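Local coordinates for protein nonribosomal peptide synthase (Streptomyces sp. MJ635-86F5, PDB 5JJP) that activates an aliphatic beta-amino acid by adenylation, probably using ATP, as a nonribosomal peptide synthase component, at residues A[231-236]-A[302-307]; A[253-258]-A[263-268]; A[280-285]-A[310-315]. All blocks are in the same frame, centred on the assembly; numbering follows the deposited sequence.

Contact 1. Residues A[231-236]-A[302-307]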
loop_
_atom_site.group_PDB
_atom_site.type_symbol
_atom_site.label_atom_id
_atom_site.label_comp_id
_atom_site.label_asym_id
_atom_site.label_seq_id
_atom_site.Cartn_x
_atom_site.Cartn_y
_atom_site.Cartn_z
ATOM N N PHE A 231 5.936 -4.281 3.543
ATOM C CA PHE A 231 6.068 -3.363 2.417
ATOM C C PHE A 231 4.807 -2.575 2.208
ATOM O O PHE A 231 3.689 -3.094 2.262
ATOM C CB PHE A 231 6.448 -4.072 1.104
ATOM C CG PHE A 231 7.893 -4.489 1.011
ATOM C CD1 PHE A 231 8.365 -5.582 1.727
ATOM C CD2 PHE A 231 8.775 -3.835 0.155
ATOM C CE1 PHE A 231 9.689 -5.990 1.610
ATOM C CE2 PHE A 231 10.118 -4.245 0.039
ATOM C CZ PHE A 231 10.574 -5.320 0.773
ATOM N N ASP A 232 5.022 -1.282 2.038
ATOM C CA ASP A 232 3.989 -0.321 1.632
ATOM C C ASP A 232 3.039 -0.858 0.523
ATOM O O ASP A 232 1.830 -0.677 0.554
ATOM C CB ASP A 232 4.774 0.878 1.084
ATOM C CG ASP A 232 3.927 2.055 0.859
ATOM O OD1 ASP A 232 2.989 2.251 1.652
ATOM O OD2 ASP A 232 4.189 2.779 -0.111
ATOM N N PHE A 233 3.636 -1.488 -0.475
ATOM C CA PHE A 233 2.909 -2.000 -1.635
ATOM C C PHE A 233 1.929 -3.135 -1.285
ATOM O O PHE A 233 0.941 -3.322 -1.978
ATOM C CB PHE A 233 3.948 -2.458 -2.697
ATOM C CG PHE A 233 3.381 -2.718 -4.075
ATOM C CD1 PHE A 233 2.232 -2.063 -4.533
ATOM C CD2 PHE A 233 4.049 -3.619 -4.952
ATOM C CE1 PHE A 233 1.736 -2.327 -5.795
ATOM C CE2 PHE A 233 3.565 -3.869 -6.227
ATOM C CZ PHE A 233 2.407 -3.222 -6.645
ATOM N N CYS A 234 2.188 -3.870 -0.202
ATOM C CA CYS A 234 1.309 -4.916 0.223
ATOM C C CYS A 234 0.003 -4.343 0.727
ATOM O O CYS A 234 -1.069 -4.697 0.232
ATOM C CB CYS A 234 1.941 -5.779 1.309
ATOM S SG CYS A 234 0.848 -7.022 2.022
ATOM N N LEU A 235 0.088 -3.507 1.738
ATOM C CA LEU A 235 -1.054 -2.820 2.266
ATOM C C LEU A 235 -1.831 -2.045 1.166
ATOM O O LEU A 235 -3.059 -2.126 1.083
ATOM C CB LEU A 235 -0.602 -1.874 3.394
ATOM C CG LEU A 235 -1.476 -0.670 3.690
ATOM C CD1 LEU A 235 -2.794 -1.126 4.303
ATOM C CD2 LEU A 235 -0.735 0.288 4.624
ATOM N N GLY A 236 -1.106 -1.311 0.346
ATOM C CA GLY A 236 -1.712 -0.602 -0.781
ATOM C C GLY A 236 -2.527 -1.508 -1.727
ATOM O O GLY A 236 -3.611 -1.122 -2.174
ATOM N N LEU A 302 0.532 -5.534 -12.579
ATOM C CA LEU A 302 0.906 -4.218 -12.080
ATOM C C LEU A 302 2.278 -4.317 -11.432
ATOM O O LEU A 302 2.478 -5.190 -10.546
ATOM C CB LEU A 302 -0.122 -3.801 -11.064
ATOM C CG LEU A 302 0.072 -2.490 -10.323
ATOM C CD1 LEU A 302 -0.008 -1.340 -11.297
ATOM C CD2 LEU A 302 -0.971 -2.276 -9.229
ATOM N N PHE A 303 3.242 -3.565 -11.944
ATOM C CA PHE A 303 4.620 -3.524 -11.342
ATOM C C PHE A 303 4.900 -2.249 -10.645
ATOM O O PHE A 303 4.464 -1.221 -11.094
ATOM C CB PHE A 303 5.772 -3.393 -12.332
ATOM C CG PHE A 303 5.662 -4.194 -13.512
ATOM C CD1 PHE A 303 5.655 -5.583 -13.417
ATOM C CD2 PHE A 303 5.661 -3.584 -14.741
ATOM C CE1 PHE A 303 5.579 -6.365 -14.554
ATOM C CE2 PHE A 303 5.599 -4.354 -15.881
ATOM C CZ PHE A 303 5.550 -5.748 -15.793
ATOM N N SER A 304 5.829 -2.315 -9.700
ATOM C CA SER A 304 6.445 -1.108 -9.187
ATOM C C SER A 304 7.657 -1.376 -8.386
ATOM O O SER A 304 7.905 -2.495 -7.967
ATOM C CB SER A 304 5.485 -0.455 -8.220
ATOM O OG SER A 304 5.358 -1.286 -7.089
ATOM N N GLY A 305 8.356 -0.286 -8.086
ATOM C CA GLY A 305 9.330 -0.256 -6.991
ATOM C C GLY A 305 10.725 -0.616 -7.441
ATOM O O GLY A 305 11.620 -0.859 -6.607
ATOM N N GLU A 306 10.925 -0.629 -8.762
ATOM C CA GLU A 306 12.159 -1.154 -9.308
ATOM C C GLU A 306 12.141 -0.939 -10.814
ATOM O O GLU A 306 11.085 -0.977 -11.439
ATOM C CB GLU A 306 12.287 -2.613 -8.834
ATOM C CG GLU A 306 13.091 -3.592 -9.655
ATOM C CD GLU A 306 12.866 -5.025 -9.173
ATOM O OE1 GLU A 306 12.866 -5.284 -7.943
ATOM O OE2 GLU A 306 12.675 -5.910 -10.032
ATOM N N ASP A 307 13.297 -0.597 -11.373
ATOM C CA ASP A 307 13.444 -0.437 -12.814
ATOM C C ASP A 307 13.293 -1.806 -13.466
ATOM O O ASP A 307 13.805 -2.777 -12.955
ATOM C CB ASP A 307 14.805 0.196 -13.170
ATOM C CG ASP A 307 14.775 1.744 -13.134
ATOM O OD1 ASP A 307 15.545 2.337 -12.340
ATOM O OD2 ASP A 307 13.990 2.372 -13.893
#
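F233, in the first turn of helix 232-243, lays its ring against S304 of the 302-307 segment, within the AMP-binding region of the adenylate-forming (ANL) fold. The S304 hydroxyl does most of the touching. With chi1 at 67°, OG sits between the backbone N and the carbonyl carbon of S304 and reaches over one face of the phenyl ring, 3.2 Å above its plane and displaced toward the rim. On the other partner, F233 CG is anti to its own backbone N (chi1 -167°), which swings the ring off the helix toward the strand. L302 comes in from another direction, CD2 at the ring edge and 4.4 Å from F233 CZ, a looser apolar touch. L328 of the next strand meets both F233 and S304. Related adenylation domains form their amino acid pocket between this helix start and these strand ends, so F233 is probably close to the substrate. Cutting F233 back to an alanine would probably open a gap between helix and strand and leave the S304 hydroxyl without the face it lies over. Over that face, OG of S304 sits toward the rim, 3.3 Å from CE2 of F233.

Contact 2. Residues A[253-258]-A[263-268]; sequences RDRLDF and LAFLHE
R255 meets both F265 and E268 across the short turn between helix 253-256 and helix 259-268, two consecutive helices on the periphery of the six-stranded sheet. Its aliphatic part and its charge do different work. CG of R255 lies over one face of the F265 ring, 4.3 Å from CD1 of F265, while the guanidinium continues past the ring: NH1 of R255 comes within 3.8 Å of CD1 of F265, with the two planes turned 68° apart. The group therefore does not lie flat on the phenyl, and the side chains cross at about a right angle. Beyond the ring, NH1 of R255 faces OE1 of E268 at 3.8 Å, a long salt bridge in which the oxygen approaches the guanidinium edge near its plane.

The torsions explain the reach. R255 bends at chi2 (-54°) before running straight on through chi3, whereas the E268 chain is extended beyond CG and brings its carboxylate out to meet the arginine. F265 and E268 are three residues apart on one helix, so a single arginine can address both. Behind it, OD2 of D254 lies in the guanidinium plane, 3.7 Å from NE of R255, giving a network of two long bridges.

Further out, the R261 side chain ties the corner together, taking the carbonyl oxygen of D254 through NH2 and packing against F258 as a cation-pi partner. L57 of strand 57-61 touches F265 and E268.

With no hydrogen bond across the contact and both charge pairs long, the attraction is probably mostly electrostatic and little dependent on direction; apolar cover comes from CG of R255 over one face of the buried F265 ring.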
loop_
_atom_site.group_PDB
_atom_site.type_symbol
_atom_site.label_atom_id
_atom_site.label_comp_id
_atom_site.label_asym_id
_atom_site.label_seq_id
_atom_site.Cartn_x
_atom_site.Cartn_y
_atom_site.Cartn_z
ATOM N N ARG A 253 4.842 -16.435 1.422
ATOM C CA ARG A 253 6.248 -16.539 0.983
ATOM C C ARG A 253 6.676 -18.003 0.620
ATOM O O ARG A 253 7.463 -18.195 -0.283
ATOM C CB ARG A 253 7.233 -15.778 1.887
ATOM C CG ARG A 253 7.566 -14.355 1.395
ATOM C CD ARG A 253 8.597 -13.637 2.281
ATOM N NE ARG A 253 9.908 -13.398 1.641
ATOM C CZ ARG A 253 10.953 -14.242 1.617
ATOM N NH1 ARG A 253 10.896 -15.449 2.184
ATOM N NH2 ARG A 253 12.075 -13.882 0.990
ATOM N N ASP A 254 6.079 -19.024 1.241
ATOM C CA ASP A 254 6.353 -20.404 0.843
ATOM C C ASP A 254 5.727 -20.862 -0.496
ATOM O O ASP A 254 6.004 -21.969 -0.937
ATOM C CB ASP A 254 5.998 -21.411 1.948
ATOM C CG ASP A 254 4.522 -21.562 2.171
ATOM O OD1 ASP A 254 4.184 -22.338 3.066
ATOM O OD2 ASP A 254 3.675 -20.959 1.498
ATOM N N ARG A 255 4.948 -20.028 -1.165
ATOM C CA ARG A 255 4.608 -20.271 -2.580
ATOM C C ARG A 255 5.463 -19.458 -3.503
ATOM O O ARG A 255 5.744 -19.846 -4.639
ATOM C CB ARG A 255 3.183 -19.882 -2.880
ATOM C CG ARG A 255 2.170 -20.477 -1.921
ATOM C CD ARG A 255 2.295 -21.977 -1.824
ATOM N NE ARG A 255 1.349 -22.550 -0.873
ATOM C CZ ARG A 255 0.243 -23.237 -1.198
ATOM N NH1 ARG A 255 -0.099 -23.455 -2.473
ATOM N NH2 ARG A 255 -0.530 -23.728 -0.248
ATOM N N LEU A 256 5.928 -18.334 -2.998
ATOM C CA LEU A 256 6.374 -17.320 -3.896
ATOM C C LEU A 256 7.816 -17.495 -4.293
ATOM O O LEU A 256 8.162 -17.258 -5.436
ATOM C CB LEU A 256 5.970 -15.922 -3.468
ATOM C CG LEU A 256 6.681 -14.735 -4.162
ATOM C CD1 LEU A 256 5.809 -14.380 -5.353
ATOM C CD2 LEU A 256 6.917 -13.508 -3.276
ATOM N N ASP A 257 8.631 -17.991 -3.384
ATOM C CA ASP A 257 10.033 -18.211 -3.667
ATOM C C ASP A 257 10.307 -19.494 -4.460
ATOM O O ASP A 257 11.444 -19.730 -4.860
ATOM C CB ASP A 257 10.821 -18.092 -2.357
ATOM C CG ASP A 257 10.752 -16.658 -1.781
ATOM O OD1 ASP A 257 10.875 -15.678 -2.550
ATOM O OD2 ASP A 257 10.530 -16.523 -0.577
ATOM N N PHE A 258 9.259 -20.263 -4.771
ATOM C CA PHE A 258 9.393 -21.497 -5.508
ATOM C C PHE A 258 8.579 -21.408 -6.823
ATOM O O PHE A 258 7.358 -21.542 -6.802
ATOM C CB PHE A 258 8.853 -22.640 -4.622
ATOM C CG PHE A 258 9.418 -22.657 -3.200
ATOM C CD1 PHE A 258 10.258 -23.682 -2.704
ATOM C CD2 PHE A 258 9.112 -21.611 -2.354
ATOM C CE1 PHE A 258 10.759 -23.612 -1.403
ATOM C CE2 PHE A 258 9.623 -21.530 -1.062
ATOM C CZ PHE A 258 10.442 -22.531 -0.583
ATOM N N LEU A 263 3.493 -20.460 -9.668
ATOM C CA LEU A 263 2.671 -20.583 -10.882
ATOM C C LEU A 263 1.463 -21.450 -10.671
ATOM O O LEU A 263 0.390 -21.083 -11.096
ATOM C CB LEU A 263 3.505 -21.046 -12.073
ATOM C CG LEU A 263 4.605 -20.045 -12.473
ATOM C CD1 LEU A 263 5.639 -20.651 -13.395
ATOM C CD2 LEU A 263 4.023 -18.814 -13.127
ATOM N N ALA A 264 1.580 -22.530 -9.895
ATOM C CA ALA A 264 0.425 -23.389 -9.603
ATOM C C ALA A 264 -0.596 -22.632 -8.754
ATOM O O ALA A 264 -1.800 -22.790 -8.920
ATOM C CB ALA A 264 0.850 -24.639 -8.862
ATOM N N PHE A 265 -0.091 -21.787 -7.848
ATOM C CA PHE A 265 -0.951 -20.997 -6.986
ATOM C C PHE A 265 -1.760 -20.007 -7.814
ATOM O O PHE A 265 -2.901 -19.814 -7.547
ATOM C CB PHE A 265 -0.111 -20.274 -5.917
ATOM C CG PHE A 265 -0.927 -19.548 -4.894
ATOM C CD1 PHE A 265 -1.587 -20.245 -3.916
ATOM C CD2 PHE A 265 -1.018 -18.152 -4.913
ATOM C CE1 PHE A 265 -2.350 -19.578 -2.974
ATOM C CE2 PHE A 265 -1.764 -17.480 -3.957
ATOM C CZ PHE A 265 -2.426 -18.195 -2.988
ATOM N N LEU A 266 -1.157 -19.383 -8.811
ATOM C CA LEU A 266 -1.899 -18.449 -9.650
ATOM C C LEU A 266 -3.042 -19.143 -10.386
ATOM O O LEU A 266 -4.077 -18.538 -10.584
ATOM C CB LEU A 266 -1.007 -17.741 -10.675
ATOM C CG LEU A 266 0.195 -16.961 -10.131
ATOM C CD1 LEU A 266 0.860 -16.204 -11.272
ATOM C CD2 LEU A 266 -0.173 -15.990 -9.014
ATOM N N HIS A 267 -2.861 -20.407 -10.768
ATOM C CA HIS A 267 -3.996 -21.232 -11.248
ATOM C C HIS A 267 -4.943 -21.626 -10.159
ATOM O O HIS A 267 -6.120 -21.458 -10.290
ATOM C CB HIS A 267 -3.492 -22.543 -11.914
ATOM C CG HIS A 267 -2.988 -22.347 -13.294
ATOM N ND1 HIS A 267 -3.835 -22.294 -14.382
ATOM C CD2 HIS A 267 -1.732 -22.157 -13.775
ATOM C CE1 HIS A 267 -3.110 -22.112 -15.481
ATOM N NE2 HIS A 267 -1.830 -22.046 -15.140
ATOM N N GLU A 268 -4.430 -22.171 -9.067
ATOM C CA GLU A 268 -5.320 -22.639 -7.992
ATOM C C GLU A 268 -6.269 -21.547 -7.564
ATOM O O GLU A 268 -7.471 -21.780 -7.430
ATOM C CB GLU A 268 -4.518 -23.148 -6.781
ATOM C CG GLU A 268 -5.313 -24.059 -5.846
ATOM C CD GLU A 268 -4.589 -24.399 -4.520
ATOM O OE1 GLU A 268 -3.400 -24.034 -4.311
ATOM O OE2 GLU A 268 -5.229 -25.050 -3.664
#

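Contact 3. Residues A[280-285]-A[310-315]; sequences LWRPLI and LGDLRE
I285 and E315, with R282 and D312 one turn earlier, bring helix 282-287 alongside helix 310-319. These helices belong to successive beta-alpha-beta connections among strands 273-276, 300-304 and 324-329, and lie side by side on the sheet.

The packed base of the contact is apolar. I285 touches L316 and L319 on the partner helix, and beneath it W281 packs on L316 and on I301 of strand 300-304, so the helices are seated on the strand by apolar groups.

The rim is polar and faces solvent, although its contacts are just as short in distance. CG2 of I285, anti to the backbone N, meets OE1 of E315 at 3.2 Å and CD of E315 at 3.7 Å, so a methyl group presses on the carboxylate end of an extended glutamate; no hydrogen bond is available to such a pair. R282 turns at chi2 and again at chi3 (-70°), folding its chain around the D312 carboxylate: CD of R282 is 3.2 Å from OD2 of D312, and NH1 of R282 then gives that same oxygen a weak hydrogen bond of 3.3 Å. The N-H points fairly straight at it (161°), and the oxygen lies at the guanidinium edge near its plane. With the two groups tilted by 45°, and OD2 the oxygen that NH1 meets, the pair is not a flat, two-pronged one.

R282 and E315 are exposed, so water would probably compete for both charges. The single bridge, with its weak hydrogen bond, is therefore likely to add modestly to a helix pairing whose more solid base is the apolar packing below.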
loop_
_atom_site.group_PDB
_atom_site.type_symbol
_atom_site.label_atom_id
_atom_site.label_comp_id
_atom_site.label_asym_id
_atom_site.label_seq_id
_atom_site.Cartn_x
_atom_site.Cartn_y
_atom_site.Cartn_z
ATOM N N LEU A 280 10.335 -10.216 -9.896
ATOM C CA LEU A 280 9.482 -11.370 -9.652
ATOM C C LEU A 280 9.460 -12.326 -10.846
ATOM O O LEU A 280 9.407 -13.542 -10.676
ATOM C CB LEU A 280 8.061 -10.888 -9.367
ATOM C CG LEU A 280 6.969 -11.925 -9.407
ATOM C CD1 LEU A 280 7.200 -12.927 -8.290
ATOM C CD2 LEU A 280 5.610 -11.255 -9.237
ATOM N N TRP A 281 9.418 -11.763 -12.048
ATOM C CA TRP A 281 9.167 -12.552 -13.253
ATOM C C TRP A 281 10.424 -13.196 -13.860
ATOM O O TRP A 281 10.301 -14.159 -14.590
ATOM C CB TRP A 281 8.471 -11.671 -14.301
ATOM C CG TRP A 281 7.089 -11.241 -13.847
ATOM C CD1 TRP A 281 6.755 -10.061 -13.264
ATOM C CD2 TRP A 281 5.901 -12.007 -13.901
ATOM N NE1 TRP A 281 5.426 -10.039 -12.975
ATOM C CE2 TRP A 281 4.879 -11.227 -13.363
ATOM C CE3 TRP A 281 5.599 -13.277 -14.365
ATOM C CZ2 TRP A 281 3.586 -11.679 -13.253
ATOM C CZ3 TRP A 281 4.268 -13.719 -14.275
ATOM C CH2 TRP A 281 3.303 -12.936 -13.711
ATOM N N ARG A 282 11.608 -12.666 -13.545
ATOM C CA ARG A 282 12.859 -13.145 -14.149
ATOM C C ARG A 282 13.098 -14.639 -13.951
ATOM O O ARG A 282 13.338 -15.351 -14.919
ATOM C CB ARG A 282 14.073 -12.341 -13.675
ATOM C CG ARG A 282 14.449 -11.168 -14.597
ATOM C CD ARG A 282 15.972 -10.950 -14.695
ATOM N NE ARG A 282 16.539 -10.418 -13.445
ATOM C CZ ARG A 282 16.395 -9.170 -12.973
ATOM N NH1 ARG A 282 15.703 -8.235 -13.630
ATOM N NH2 ARG A 282 16.961 -8.853 -11.811
ATOM N N PRO A 283 13.034 -15.130 -12.708
ATOM C CA PRO A 283 13.105 -16.586 -12.544
ATOM C C PRO A 283 11.987 -17.385 -13.263
ATOM O O PRO A 283 12.176 -18.558 -13.600
ATOM C CB PRO A 283 12.995 -16.769 -11.023
ATOM C CG PRO A 283 13.418 -15.471 -10.440
ATOM C CD PRO A 283 13.026 -14.420 -11.426
ATOM N N LEU A 284 10.816 -16.801 -13.463
ATOM C CA LEU A 284 9.711 -17.577 -14.016
ATOM C C LEU A 284 9.901 -17.683 -15.505
ATOM O O LEU A 284 9.665 -18.725 -16.070
ATOM C CB LEU A 284 8.374 -16.945 -13.654
ATOM C CG LEU A 284 8.193 -16.618 -12.158
ATOM C CD1 LEU A 284 6.951 -15.769 -11.927
ATOM C CD2 LEU A 284 8.141 -17.889 -11.315
ATOM N N ILE A 285 10.368 -16.605 -16.132
ATOM C CA ILE A 285 10.737 -16.614 -17.572
ATOM C C ILE A 285 11.873 -17.595 -17.838
ATOM O O ILE A 285 11.762 -18.499 -18.659
ATOM C CB ILE A 285 11.303 -15.257 -18.093
ATOM C CG1 ILE A 285 10.410 -14.063 -17.757
ATOM C CG2 ILE A 285 11.544 -15.336 -19.595
ATOM C CD1 ILE A 285 9.047 -14.114 -18.382
ATOM N N LEU A 310 14.122 -3.489 -20.183
ATOM C CA LEU A 310 13.095 -3.556 -21.221
ATOM C C LEU A 310 13.072 -4.888 -21.979
ATOM O O LEU A 310 12.037 -5.332 -22.437
ATOM C CB LEU A 310 13.209 -2.357 -22.172
ATOM C CG LEU A 310 12.414 -1.115 -21.757
ATOM C CD1 LEU A 310 12.669 -0.749 -20.304
ATOM C CD2 LEU A 310 12.756 0.074 -22.637
ATOM N N GLY A 311 14.220 -5.533 -22.071
ATOM C CA GLY A 311 14.320 -6.820 -22.732
ATOM C C GLY A 311 13.481 -7.852 -22.018
ATOM O O GLY A 311 12.779 -8.627 -22.651
ATOM N N ASP A 312 13.543 -7.829 -20.691
ATOM C CA ASP A 312 12.770 -8.741 -19.873
ATOM C C ASP A 312 11.271 -8.528 -20.111
ATOM O O ASP A 312 10.508 -9.476 -20.278
ATOM C CB ASP A 312 13.123 -8.535 -18.384
ATOM C CG ASP A 312 14.545 -9.052 -18.003
ATOM O OD1 ASP A 312 15.242 -9.644 -18.846
ATOM O OD2 ASP A 312 14.960 -8.855 -16.835
ATOM N N LEU A 313 10.858 -7.262 -20.150
ATOM C CA LEU A 313 9.456 -6.900 -20.328
ATOM C C LEU A 313 8.920 -7.406 -21.652
ATOM O O LEU A 313 7.839 -8.007 -21.696
ATOM C CB LEU A 313 9.295 -5.385 -20.260
ATOM C CG LEU A 313 7.892 -4.764 -20.325
ATOM C CD1 LEU A 313 6.865 -5.540 -19.516
ATOM C CD2 LEU A 313 7.974 -3.350 -19.787
ATOM N N ARG A 314 9.683 -7.154 -22.717
ATOM C CA ARG A 314 9.342 -7.639 -24.053
ATOM C C ARG A 314 9.170 -9.157 -24.063
ATOM O O ARG A 314 8.223 -9.699 -24.619
ATOM C CB ARG A 314 10.443 -7.252 -25.059
ATOM C CG ARG A 314 10.496 -5.783 -25.448
ATOM C CD ARG A 314 11.319 -5.543 -26.726
ATOM N NE ARG A 314 11.376 -4.132 -27.116
ATOM C CZ ARG A 314 12.280 -3.238 -26.686
ATOM N NH1 ARG A 314 13.217 -3.564 -25.804
ATOM N NH2 ARG A 314 12.237 -1.969 -27.111
ATOM N N GLU A 315 10.097 -9.834 -23.412
ATOM C CA GLU A 315 10.037 -11.273 -23.281
ATOM C C GLU A 315 8.725 -11.654 -22.582
ATOM O O GLU A 315 7.960 -12.503 -23.074
ATOM C CB GLU A 315 11.266 -11.763 -22.515
ATOM C CG GLU A 315 11.836 -13.093 -22.992
ATOM C CD GLU A 315 13.177 -13.426 -22.328
ATOM O OE1 GLU A 315 13.424 -14.630 -22.079
ATOM O OE2 GLU A 315 13.945 -12.487 -21.988
#

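From the N terminus, 231-236 comes first, at the start of helix 232-243. Contact 2 opens at 253-258 and closes almost at once at 263-268, a small loop wholly within the long one that contact 1 spans. Contact 3 opens at 280-285, still inside that span; 302-307 then completes contact 1, and 310-315 completes contact 3, so contacts 1 and 3 cross. Centres lie about 17 to 18 Å apart. F303 links contacts 1 and 3 by packing on W281 and L313, while L256 on L280 and L263 on L284 join contacts 2 and 3. Contact 1 ties helix 232-243 to strand 300-304, contact 3 pairs helices flanking the six-stranded sheet, contact 2 helices at its periphery.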